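Local coordinates for UDP-glucose 4-epimerase (Brucella ovis, PDB 4WOK), which binds NAD and, as a UDP-glucose 4-epimerase, probably interconverts UDP-glucose and UDP-galactose by inverting the sugar at C4, at residues A[34-39]-A[249-254]; A[38-43]-A[50-55]; A[239-244]-A[313-318]. The protein carries 2 engineered substitutions. One frame throughout, in Å; residues are numbered along the deposited sequence.

Contact 1 of 3, residues A[34-39]-A[249-254]; sequences QGYAPV and HLKEAG
Y36 and K251 reach toward each other from opposite directions and close the gap between two elements of the NAD-binding Rossmann fold, the turn leading into strand 37-42 and the end of helix 236-251. K251 NZ donates to Y36 OH at 3.1 Å, approaching obliquely to the phenol ring. The lysine chain passes the hydroxyl with K251 CD 3.4 Å from Y36 OH, and a bend at its third torsion (chi3 63°) turns the ammonium end toward that oxygen. This one pair of side chains spans backbones whose nearest CA atoms, those of Y36 and K251, are 12.8 Å apart. The stronger polar partner of the phenol is E248, earlier on the same helix, whose OE1 is hydrogen-bonded to Y36 OH. The hydroxyl thus lies between an ammonium and a carboxylate, which probably offsets the lysine charge.

Each partner lies next to a helix end. G35, at positive phi, is the C-prime residue of the Schellman motif closing helix 22-33, and Y36 N bonds to L31 O within it; the ring itself packs on L31 and V14. Beyond K251, A253 plays the same part in a second Schellman motif, where G254 N meets H249 O at 2.8 Å. The imidazole of H249 lies against this turn: its NE2 bonds to G255 O, and G254 CA sits 3.5 Å above one ring face, offset toward the rim.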
loop_
_atom_site.group_PDB
_atom_site.type_symbol
_atom_site.label_atom_id
_atom_site.label_comp_id
_atom_site.label_asym_id
_atom_site.label_seq_id
_atom_site.Cartn_x
_atom_site.Cartn_y
_atom_site.Cartn_z
ATOM N N GLN A 34 14.129 -6.725 -12.365
ATOM C CA GLN A 34 13.974 -6.179 -13.708
ATOM C C GLN A 34 15.195 -5.361 -14.127
ATOM O O GLN A 34 15.175 -4.673 -15.144
ATOM C CB GLN A 34 12.687 -5.356 -13.804
ATOM C CG GLN A 34 11.434 -6.231 -13.688
ATOM C CD GLN A 34 10.133 -5.459 -13.811
ATOM O OE1 GLN A 34 10.100 -4.353 -14.347
ATOM N NE2 GLN A 34 9.045 -6.049 -13.317
ATOM N N GLY A 35 16.269 -5.473 -13.357
ATOM C CA GLY A 35 17.525 -4.865 -13.748
ATOM C C GLY A 35 17.765 -3.459 -13.231
ATOM O O GLY A 35 18.758 -2.829 -13.589
ATOM N N TYR A 36 16.856 -2.952 -12.411
ATOM C CA TYR A 36 17.095 -1.679 -11.746
ATOM C C TYR A 36 17.930 -1.896 -10.497
ATOM O O TYR A 36 18.036 -3.014 -9.986
ATOM C CB TYR A 36 15.780 -0.985 -11.376
ATOM C CG TYR A 36 14.994 -0.485 -12.563
ATOM C CD1 TYR A 36 15.345 0.701 -13.204
ATOM C CD2 TYR A 36 13.909 -1.197 -13.051
ATOM C CE1 TYR A 36 14.629 1.166 -14.285
ATOM C CE2 TYR A 36 13.187 -0.743 -14.135
ATOM C CZ TYR A 36 13.550 0.442 -14.747
ATOM O OH TYR A 36 12.835 0.903 -15.830
ATOM N N ALA A 37 18.533 -0.817 -10.018
ATOM C CA ALA A 37 19.229 -0.839 -8.744
ATOM C C ALA A 37 18.413 -0.043 -7.740
ATOM O O ALA A 37 18.529 1.180 -7.660
ATOM C CB ALA A 37 20.636 -0.266 -8.877
ATOM N N PRO A 38 17.572 -0.740 -6.972
ATOM C CA PRO A 38 16.843 0.010 -5.951
ATOM C C PRO A 38 17.783 0.571 -4.895
ATOM O O PRO A 38 18.712 -0.095 -4.437
ATOM C CB PRO A 38 15.891 -1.033 -5.355
ATOM C CG PRO A 38 16.597 -2.349 -5.546
ATOM C CD PRO A 38 17.333 -2.197 -6.893
ATOM N N VAL A 39 17.532 1.816 -4.521
ATOM C CA VAL A 39 18.232 2.469 -3.436
ATOM C C VAL A 39 17.197 2.813 -2.400
ATOM O O VAL A 39 16.286 3.589 -2.683
ATOM C CB VAL A 39 18.956 3.747 -3.892
ATOM C CG1 VAL A 39 19.671 4.389 -2.723
ATOM C CG2 VAL A 39 19.949 3.415 -5.020
ATOM N N HIS A 249 6.081 3.697 -17.304
ATOM C CA HIS A 249 5.155 4.626 -17.935
ATOM C C HIS A 249 5.746 6.030 -18.033
ATOM O O HIS A 249 5.678 6.663 -19.078
ATOM C CB HIS A 249 3.840 4.664 -17.156
ATOM C CG HIS A 249 2.863 5.686 -17.648
ATOM N ND1 HIS A 249 2.007 5.457 -18.707
ATOM C CD2 HIS A 249 2.595 6.941 -17.216
ATOM C CE1 HIS A 249 1.260 6.526 -18.907
ATOM N NE2 HIS A 249 1.595 7.442 -18.012
ATOM N N LEU A 250 6.313 6.520 -16.934
ATOM C CA LEU A 250 6.897 7.860 -16.936
ATOM C C LEU A 250 8.201 7.878 -17.715
ATOM O O LEU A 250 8.538 8.880 -18.345
ATOM C CB LEU A 250 7.125 8.362 -15.508
ATOM C CG LEU A 250 5.853 8.623 -14.687
ATOM C CD1 LEU A 250 6.195 9.085 -13.271
ATOM C CD2 LEU A 250 4.965 9.649 -15.379
ATOM N N LYS A 251 8.938 6.772 -17.679
ATOM C CA LYS A 251 10.168 6.681 -18.459
ATOM C C LYS A 251 9.870 6.837 -19.941
ATOM O O LYS A 251 10.596 7.523 -20.655
ATOM C CB LYS A 251 10.881 5.352 -18.212
ATOM C CG LYS A 251 11.918 5.388 -17.108
ATOM C CD LYS A 251 12.654 4.055 -17.002
ATOM C CE LYS A 251 13.441 3.749 -18.268
ATOM N NZ LYS A 251 14.109 2.418 -18.196
ATOM N N GLU A 252 8.788 6.205 -20.387
ATOM C CA GLU A 252 8.390 6.218 -21.796
ATOM C C GLU A 252 7.569 7.457 -22.136
ATOM O O GLU A 252 6.675 7.397 -22.988
ATOM C CB GLU A 252 7.576 4.971 -22.144
ATOM C CG GLU A 252 8.259 3.639 -21.883
ATOM C CD GLU A 252 7.274 2.470 -21.928
ATOM O OE1 GLU A 252 6.049 2.720 -22.019
ATOM O OE2 GLU A 252 7.724 1.303 -21.875
ATOM N N ALA A 253 7.861 8.557 -21.444
ATOM C CA ALA A 253 7.234 9.857 -21.684
ATOM C C ALA A 253 5.717 9.874 -21.476
ATOM O O ALA A 253 5.016 10.691 -22.073
ATOM C CB ALA A 253 7.567 10.340 -23.092
ATOM N N GLY A 254 5.206 8.991 -20.623
ATOM C CA GLY A 254 3.777 8.957 -20.360
ATOM C C GLY A 254 3.281 10.153 -19.561
ATOM O O GLY A 254 4.059 10.817 -18.874
#

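Contact 2 of 3, residues A[38-43]-A[50-55]; sequences PVVYDN and SAVRWG. With NAD (nicotinamide-adenine-dinucleotide), chain B.
P38 and G55 bring the backbones of 38-43 and 50-55 together, with CA atoms 5.5 Å apart, and the chains diverge to 7.0 Å between the CA atoms of V40 and V52. No conventional hydrogen bond joins the segments; G55 CA-H instead points at P38 O, a contact of 3.5 Å with 151° at the hydrogen. Beside it, P38 CG rests 3.6 Å from W54 O and also touches W54 CB, while the indole leads away and takes R53 CB over one face. V40 and V52 meet tip to tip, V40 CB lying 3.9 Å from V52 CG1. The loop is braced internally by R53, whose NE donates to S50 O at 2.8 Å, almost straight (167°) and in both the guanidinium and the carbonyl planes.

Where the strand ends, D42 takes up the adenine ribose of NAD. Its CG stands opposite the backbone N (chi1 -161°), presenting both carboxylate oxygens to the diol: NAD O2B donates to D42 OD1 at 2.7 Å and NAD O3B to D42 OD2 at 2.6 Å. Backbone amides of L44 and A20 fix the same two oxygens. An acid here is the textbook mark of a Rossmann fold that prefers NAD to NADP. N43 lays its amide against the adenine and is steadied by S45 and D61.

Strand 37-42 lies between strands 13-17 and 57-59; P38 and W54 pack on helix 22-33, V40 and V52 share F57, and Y41 turns to helix 65-75.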
loop_
_atom_site.group_PDB
_atom_site.type_symbol
_atom_site.label_atom_id
_atom_site.label_comp_id
_atom_site.label_asym_id
_atom_site.label_seq_id
_atom_site.Cartn_x
_atom_site.Cartn_y
_atom_site.Cartn_z
ATOM N N PRO A 38 17.572 -0.740 -6.972
ATOM C CA PRO A 38 16.843 0.010 -5.951
ATOM C C PRO A 38 17.783 0.571 -4.895
ATOM O O PRO A 38 18.712 -0.095 -4.437
ATOM C CB PRO A 38 15.891 -1.033 -5.355
ATOM C CG PRO A 38 16.597 -2.349 -5.546
ATOM C CD PRO A 38 17.333 -2.197 -6.893
ATOM N N VAL A 39 17.532 1.816 -4.521
ATOM C CA VAL A 39 18.232 2.469 -3.436
ATOM C C VAL A 39 17.197 2.813 -2.400
ATOM O O VAL A 39 16.286 3.589 -2.683
ATOM C CB VAL A 39 18.956 3.747 -3.892
ATOM C CG1 VAL A 39 19.671 4.389 -2.723
ATOM C CG2 VAL A 39 19.949 3.415 -5.020
ATOM N N VAL A 40 17.326 2.256 -1.206
ATOM C CA VAL A 40 16.272 2.464 -0.202
ATOM C C VAL A 40 16.630 3.629 0.708
ATOM O O VAL A 40 17.759 3.722 1.197
ATOM C CB VAL A 40 16.020 1.179 0.636
ATOM C CG1 VAL A 40 15.146 1.479 1.897
ATOM C CG2 VAL A 40 15.354 0.116 -0.209
ATOM N N TYR A 41 15.660 4.526 0.911
ATOM C CA TYR A 41 15.787 5.651 1.832
ATOM C C TYR A 41 14.660 5.470 2.845
ATOM O O TYR A 41 13.495 5.450 2.471
ATOM C CB TYR A 41 15.680 6.990 1.092
ATOM C CG TYR A 41 15.930 8.212 1.970
ATOM C CD1 TYR A 41 14.911 8.773 2.724
ATOM C CD2 TYR A 41 17.194 8.799 2.031
ATOM C CE1 TYR A 41 15.146 9.899 3.551
ATOM C CE2 TYR A 41 17.436 9.920 2.821
ATOM C CZ TYR A 41 16.410 10.468 3.576
ATOM O OH TYR A 41 16.654 11.574 4.376
ATOM N N ASP A 42 15.001 5.294 4.116
ATOM C CA ASP A 42 13.993 4.838 5.092
ATOM C C ASP A 42 14.466 5.179 6.484
ATOM O O ASP A 42 15.666 5.077 6.762
ATOM C CB ASP A 42 13.783 3.322 4.960
ATOM C CG ASP A 42 12.478 2.850 5.572
ATOM O OD1 ASP A 42 12.297 3.010 6.802
ATOM O OD2 ASP A 42 11.631 2.319 4.824
ATOM N N ASN A 43 13.558 5.591 7.370
ATOM C CA ASN A 43 14.011 5.983 8.698
ATOM C C ASN A 43 13.909 4.850 9.721
ATOM O O ASN A 43 14.217 5.049 10.904
ATOM C CB ASN A 43 13.249 7.234 9.193
ATOM C CG ASN A 43 11.761 6.987 9.463
ATOM O OD1 ASN A 43 11.236 5.887 9.285
ATOM N ND2 ASN A 43 11.080 8.039 9.910
ATOM N N SER A 50 16.816 -5.237 7.852
ATOM C CA SER A 50 17.078 -6.561 7.288
ATOM C C SER A 50 16.280 -6.837 6.015
ATOM O O SER A 50 16.551 -7.810 5.310
ATOM C CB SER A 50 16.755 -7.651 8.312
ATOM O OG SER A 50 15.396 -7.555 8.685
ATOM N N ALA A 51 15.295 -5.991 5.719
ATOM C CA ALA A 51 14.504 -6.160 4.495
ATOM C C ALA A 51 15.137 -5.422 3.303
ATOM O O ALA A 51 14.604 -5.447 2.195
ATOM C CB ALA A 51 13.074 -5.674 4.711
ATOM N N VAL A 52 16.253 -4.749 3.541
ATOM C CA VAL A 52 16.912 -4.010 2.471
ATOM C C VAL A 52 18.009 -4.915 1.905
ATOM O O VAL A 52 19.169 -4.847 2.317
ATOM C CB VAL A 52 17.476 -2.665 2.972
ATOM C CG1 VAL A 52 18.068 -1.865 1.821
ATOM C CG2 VAL A 52 16.358 -1.831 3.649
ATOM N N ARG A 53 17.622 -5.781 0.972
ATOM C CA ARG A 53 18.505 -6.855 0.533
ATOM C C ARG A 53 18.923 -6.743 -0.916
ATOM O O ARG A 53 19.663 -7.594 -1.388
ATOM C CB ARG A 53 17.832 -8.220 0.730
ATOM C CG ARG A 53 17.185 -8.382 2.106
ATOM C CD ARG A 53 16.548 -9.773 2.275
ATOM N NE ARG A 53 15.713 -9.813 3.480
ATOM C CZ ARG A 53 14.732 -10.689 3.675
ATOM N NH1 ARG A 53 14.467 -11.597 2.739
ATOM N NH2 ARG A 53 14.005 -10.653 4.798
ATOM N N TRP A 54 18.449 -5.725 -1.627
ATOM C CA TRP A 54 18.636 -5.716 -3.087
ATOM C C TRP A 54 19.398 -4.520 -3.630
ATOM O O TRP A 54 19.468 -4.331 -4.842
ATOM C CB TRP A 54 17.273 -5.817 -3.778
ATOM C CG TRP A 54 16.671 -7.161 -3.544
ATOM C CD1 TRP A 54 16.879 -8.289 -4.275
ATOM C CD2 TRP A 54 15.822 -7.532 -2.459
ATOM N NE1 TRP A 54 16.191 -9.341 -3.724
ATOM C CE2 TRP A 54 15.521 -8.897 -2.608
ATOM C CE3 TRP A 54 15.259 -6.832 -1.389
ATOM C CZ2 TRP A 54 14.693 -9.590 -1.720
ATOM C CZ3 TRP A 54 14.433 -7.522 -0.505
ATOM C CH2 TRP A 54 14.160 -8.879 -0.679
ATOM N N GLY A 55 19.982 -3.734 -2.738
ATOM C CA GLY A 55 20.806 -2.606 -3.132
ATOM C C GLY A 55 21.207 -1.751 -1.932
ATOM O O GLY A 55 21.137 -2.192 -0.785
HETATM P PA NAD B . 5.157 0.029 6.218
HETATM O O1A NAD B . 5.056 0.884 7.467
HETATM O O2A NAD B . 5.617 -1.400 6.212
HETATM O O5B NAD B . 6.343 0.838 5.248
HETATM C C5B NAD B . 6.427 2.206 5.583
HETATM C C4B NAD B . 7.932 2.548 5.424
HETATM O O4B NAD B . 8.126 3.969 5.447
HETATM C C3B NAD B . 8.578 1.942 6.676
HETATM O O3B NAD B . 9.721 1.237 6.261
HETATM C C2B NAD B . 8.935 3.198 7.510
HETATM O O2B NAD B . 10.070 2.986 8.252
HETATM C C1B NAD B . 9.198 4.248 6.369
HETATM N N9A NAD B . 8.931 5.630 6.812
HETATM C C8A NAD B . 7.792 6.150 7.465
HETATM N N7A NAD B . 7.882 7.466 7.686
HETATM C C5A NAD B . 9.133 7.814 7.158
HETATM C C6A NAD B . 9.814 9.048 7.092
HETATM N N6A NAD B . 9.247 10.186 7.616
HETATM N N1A NAD B . 11.035 9.110 6.509
HETATM C C2A NAD B . 11.564 7.947 6.010
HETATM N N3A NAD B . 11.030 6.691 6.014
HETATM C C4A NAD B . 9.794 6.682 6.601
HETATM O O3 NAD B . 3.731 0.381 5.565
HETATM P PN NAD B . 3.375 -0.328 4.156
HETATM O O1N NAD B . 4.475 -0.953 3.346
HETATM O O2N NAD B . 2.030 -0.920 4.396
HETATM O O5D NAD B . 2.729 0.900 3.126
HETATM C C5D NAD B . 3.624 1.854 2.828
HETATM C C4D NAD B . 2.922 2.768 1.824
HETATM O O4D NAD B . 1.750 2.053 1.258
HETATM C C3D NAD B . 2.343 3.991 2.565
HETATM O O3D NAD B . 2.386 5.039 1.651
HETATM C C2D NAD B . 0.899 3.538 2.809
HETATM O O2D NAD B . -0.012 4.558 2.911
HETATM C C1D NAD B . 0.655 2.893 1.425
HETATM N N1N NAD B . -0.631 2.034 1.509
HETATM C C2N NAD B . -0.554 0.833 2.211
HETATM C C3N NAD B . -1.723 0.032 2.298
HETATM C C7N NAD B . -1.654 -1.268 3.056
HETATM O O7N NAD B . -2.644 -2.003 3.122
HETATM N N7N NAD B . -0.466 -1.613 3.669
HETATM C C4N NAD B . -2.903 0.473 1.696
HETATM C C5N NAD B . -2.944 1.683 1.005
HETATM C C6N NAD B . -1.789 2.472 0.917
#

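Contact 3 of 3, residues A[239-244]-A[313-318]; sequences LARAHV and HTVYSD
R241 of helix 236-251 meets H313, V315 and Y316 in the irregular 313-318 segment, with no backbone-to-backbone hydrogen bond between the two. Its NH1 donates to H313 O at 2.9 Å, nearly straight (164°) and close to the guanidinium plane, while R241 NH2 adds a weak bond of 3.4 Å to that same H313 O. A bend at chi3 (47°) swings the guanidinium group toward this carbonyl. V315 CG2 covers part of one guanidinium face, 3.8 Å from R241 NH1, and the aliphatic part of the arginine passes the tyrosine, R241 CD lying 4.0 Å from Y316 CE2, with the flat groups 79° apart. A water accepts a 3.1 Å bond from H313 N and a weak one from R241 NH2.

The strongest partner of R241 is D238, a salt bridge to NH1 from within the helix. The D238 carboxylate also accepts the backbone amides of V315 and Y316 and bonds S317 OG, so acid and arginine together tie 313-317 to helix 236-251. D318 is the N-cap of helix 319-326. The fold is that of the extended short-chain dehydrogenase/reductase family, in which a C-terminal region accompanies the Rossmann fold.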
loop_
_atom_site.group_PDB
_atom_site.type_symbol
_atom_site.label_atom_id
_atom_site.label_comp_id
_atom_site.label_asym_id
_atom_site.label_seq_id
_atom_site.Cartn_x
_atom_site.Cartn_y
_atom_site.Cartn_z
ATOM N N LEU A 239 1.200 -5.294 -6.234
ATOM C CA LEU A 239 1.467 -3.873 -5.969
ATOM C C LEU A 239 2.863 -3.503 -6.442
ATOM O O LEU A 239 3.048 -2.462 -7.067
ATOM C CB LEU A 239 1.298 -3.543 -4.476
ATOM C CG LEU A 239 -0.150 -3.535 -3.989
ATOM C CD1 LEU A 239 -0.198 -3.441 -2.477
ATOM C CD2 LEU A 239 -0.945 -2.409 -4.631
ATOM N N ALA A 240 3.841 -4.350 -6.140
ATOM C CA ALA A 240 5.204 -4.136 -6.627
ATOM C C ALA A 240 5.205 -4.001 -8.151
ATOM O O ALA A 240 5.746 -3.045 -8.701
ATOM C CB ALA A 240 6.116 -5.274 -6.193
ATOM N N ARG A 241 4.561 -4.952 -8.819
ATOM C CA ARG A 241 4.476 -4.925 -10.282
ATOM C C ARG A 241 3.930 -3.589 -10.807
ATOM O O ARG A 241 4.506 -2.991 -11.720
ATOM C CB ARG A 241 3.608 -6.086 -10.785
ATOM C CG ARG A 241 4.180 -7.476 -10.481
ATOM C CD ARG A 241 3.280 -8.610 -11.038
ATOM N NE ARG A 241 2.881 -8.340 -12.419
ATOM C CZ ARG A 241 1.631 -8.101 -12.804
ATOM N NH1 ARG A 241 0.643 -8.137 -11.921
ATOM N NH2 ARG A 241 1.368 -7.845 -14.078
ATOM N N ALA A 242 2.833 -3.116 -10.223
ATOM C CA ALA A 242 2.203 -1.884 -10.696
ATOM C C ALA A 242 3.084 -0.650 -10.479
ATOM O O ALA A 242 3.112 0.259 -11.311
ATOM C CB ALA A 242 0.880 -1.687 -10.016
ATOM N N HIS A 243 3.784 -0.602 -9.352
ATOM C CA HIS A 243 4.631 0.553 -9.070
ATOM C C HIS A 243 5.789 0.594 -10.051
ATOM O O HIS A 243 6.223 1.674 -10.465
ATOM C CB HIS A 243 5.144 0.520 -7.632
ATOM C CG HIS A 243 4.116 0.907 -6.613
ATOM N ND1 HIS A 243 3.009 0.131 -6.339
ATOM C CD2 HIS A 243 4.029 1.988 -5.799
ATOM C CE1 HIS A 243 2.286 0.717 -5.395
ATOM N NE2 HIS A 243 2.884 1.845 -5.048
ATOM N N VAL A 244 6.288 -0.577 -10.453
ATOM C CA VAL A 244 7.369 -0.583 -11.436
ATOM C C VAL A 244 6.809 -0.277 -12.834
ATOM O O VAL A 244 7.447 0.434 -13.624
ATOM C CB VAL A 244 8.153 -1.921 -11.436
ATOM C CG1 VAL A 244 9.209 -1.927 -12.525
ATOM C CG2 VAL A 244 8.807 -2.143 -10.074
ATOM N N HIS A 313 -2.764 -5.881 -14.898
ATOM C CA HIS A 313 -3.740 -6.811 -14.326
ATOM C C HIS A 313 -3.097 -7.525 -13.149
ATOM O O HIS A 313 -1.907 -7.840 -13.198
ATOM C CB HIS A 313 -4.212 -7.848 -15.360
ATOM C CG HIS A 313 -4.594 -7.252 -16.674
ATOM N ND1 HIS A 313 -3.672 -6.983 -17.664
ATOM C CD2 HIS A 313 -5.794 -6.850 -17.155
ATOM C CE1 HIS A 313 -4.290 -6.449 -18.703
ATOM N NE2 HIS A 313 -5.576 -6.355 -18.419
ATOM N N THR A 314 -3.864 -7.789 -12.095
ATOM C CA THR A 314 -3.350 -8.611 -11.006
ATOM C C THR A 314 -3.185 -10.043 -11.486
ATOM O O THR A 314 -4.013 -10.540 -12.243
ATOM C CB THR A 314 -4.275 -8.601 -9.768
ATOM O OG1 THR A 314 -5.619 -8.888 -10.161
ATOM C CG2 THR A 314 -4.237 -7.246 -9.086
ATOM N N VAL A 315 -2.113 -10.704 -11.061
ATOM C CA VAL A 315 -1.948 -12.118 -11.391
ATOM C C VAL A 315 -1.690 -12.955 -10.144
ATOM O O VAL A 315 -1.614 -14.171 -10.229
ATOM C CB VAL A 315 -0.799 -12.351 -12.403
ATOM C CG1 VAL A 315 -1.049 -11.569 -13.684
ATOM C CG2 VAL A 315 0.546 -11.981 -11.805
ATOM N N TYR A 316 -1.569 -12.309 -8.987
ATOM C CA TYR A 316 -1.320 -13.033 -7.738
ATOM C C TYR A 316 -2.386 -12.773 -6.674
ATOM O O TYR A 316 -2.226 -13.172 -5.520
ATOM C CB TYR A 316 0.052 -12.654 -7.152
ATOM C CG TYR A 316 1.252 -12.946 -8.030
ATOM C CD1 TYR A 316 1.628 -14.250 -8.322
ATOM C CD2 TYR A 316 2.032 -11.916 -8.536
ATOM C CE1 TYR A 316 2.734 -14.519 -9.114
ATOM C CE2 TYR A 316 3.137 -12.174 -9.326
ATOM C CZ TYR A 316 3.488 -13.473 -9.611
ATOM O OH TYR A 316 4.591 -13.728 -10.398
ATOM N N SER A 317 -3.465 -12.098 -7.044
ATOM C CA SER A 317 -4.378 -11.595 -6.033
ATOM C C SER A 317 -5.651 -12.427 -5.859
ATOM O O SER A 317 -6.656 -11.934 -5.345
ATOM C CB SER A 317 -4.734 -10.146 -6.342
ATOM O OG SER A 317 -3.596 -9.308 -6.183
ATOM N N ASP A 318 -5.605 -13.690 -6.265
ATOM C CA ASP A 318 -6.662 -14.618 -5.883
ATOM C C ASP A 318 -6.518 -14.911 -4.384
ATOM O O ASP A 318 -5.402 -14.953 -3.864
ATOM C CB ASP A 318 -6.586 -15.900 -6.716
ATOM C CG ASP A 318 -5.197 -16.499 -6.723
ATOM O OD1 ASP A 318 -4.301 -15.938 -7.398
ATOM O OD2 ASP A 318 -5.003 -17.529 -6.047
HETATM O O HOH W 1 -0.040 -6.751 -16.147
#

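Contacts 1 and 2 share strand 37-42: one lies at its start, the other runs along it to the NAD ribose. Contacts 1 and 3 share helix 236-251. Contact 3 is a surface contact, whereas the other two are partly buried. Their chemistry follows place. A single lysine-tyrosine bond spans the wide gap of contact 1, apolar packing joins the close-lying chains of contact 2, and a backbone carbonyl and the acid D238 share the arginine of contact 3. E248 backs contact 1 much as D238 backs contact 3, whereas D42 in contact 2 binds the ribose itself; the centre of contact 2 lies about 20 Å from that of contact 3.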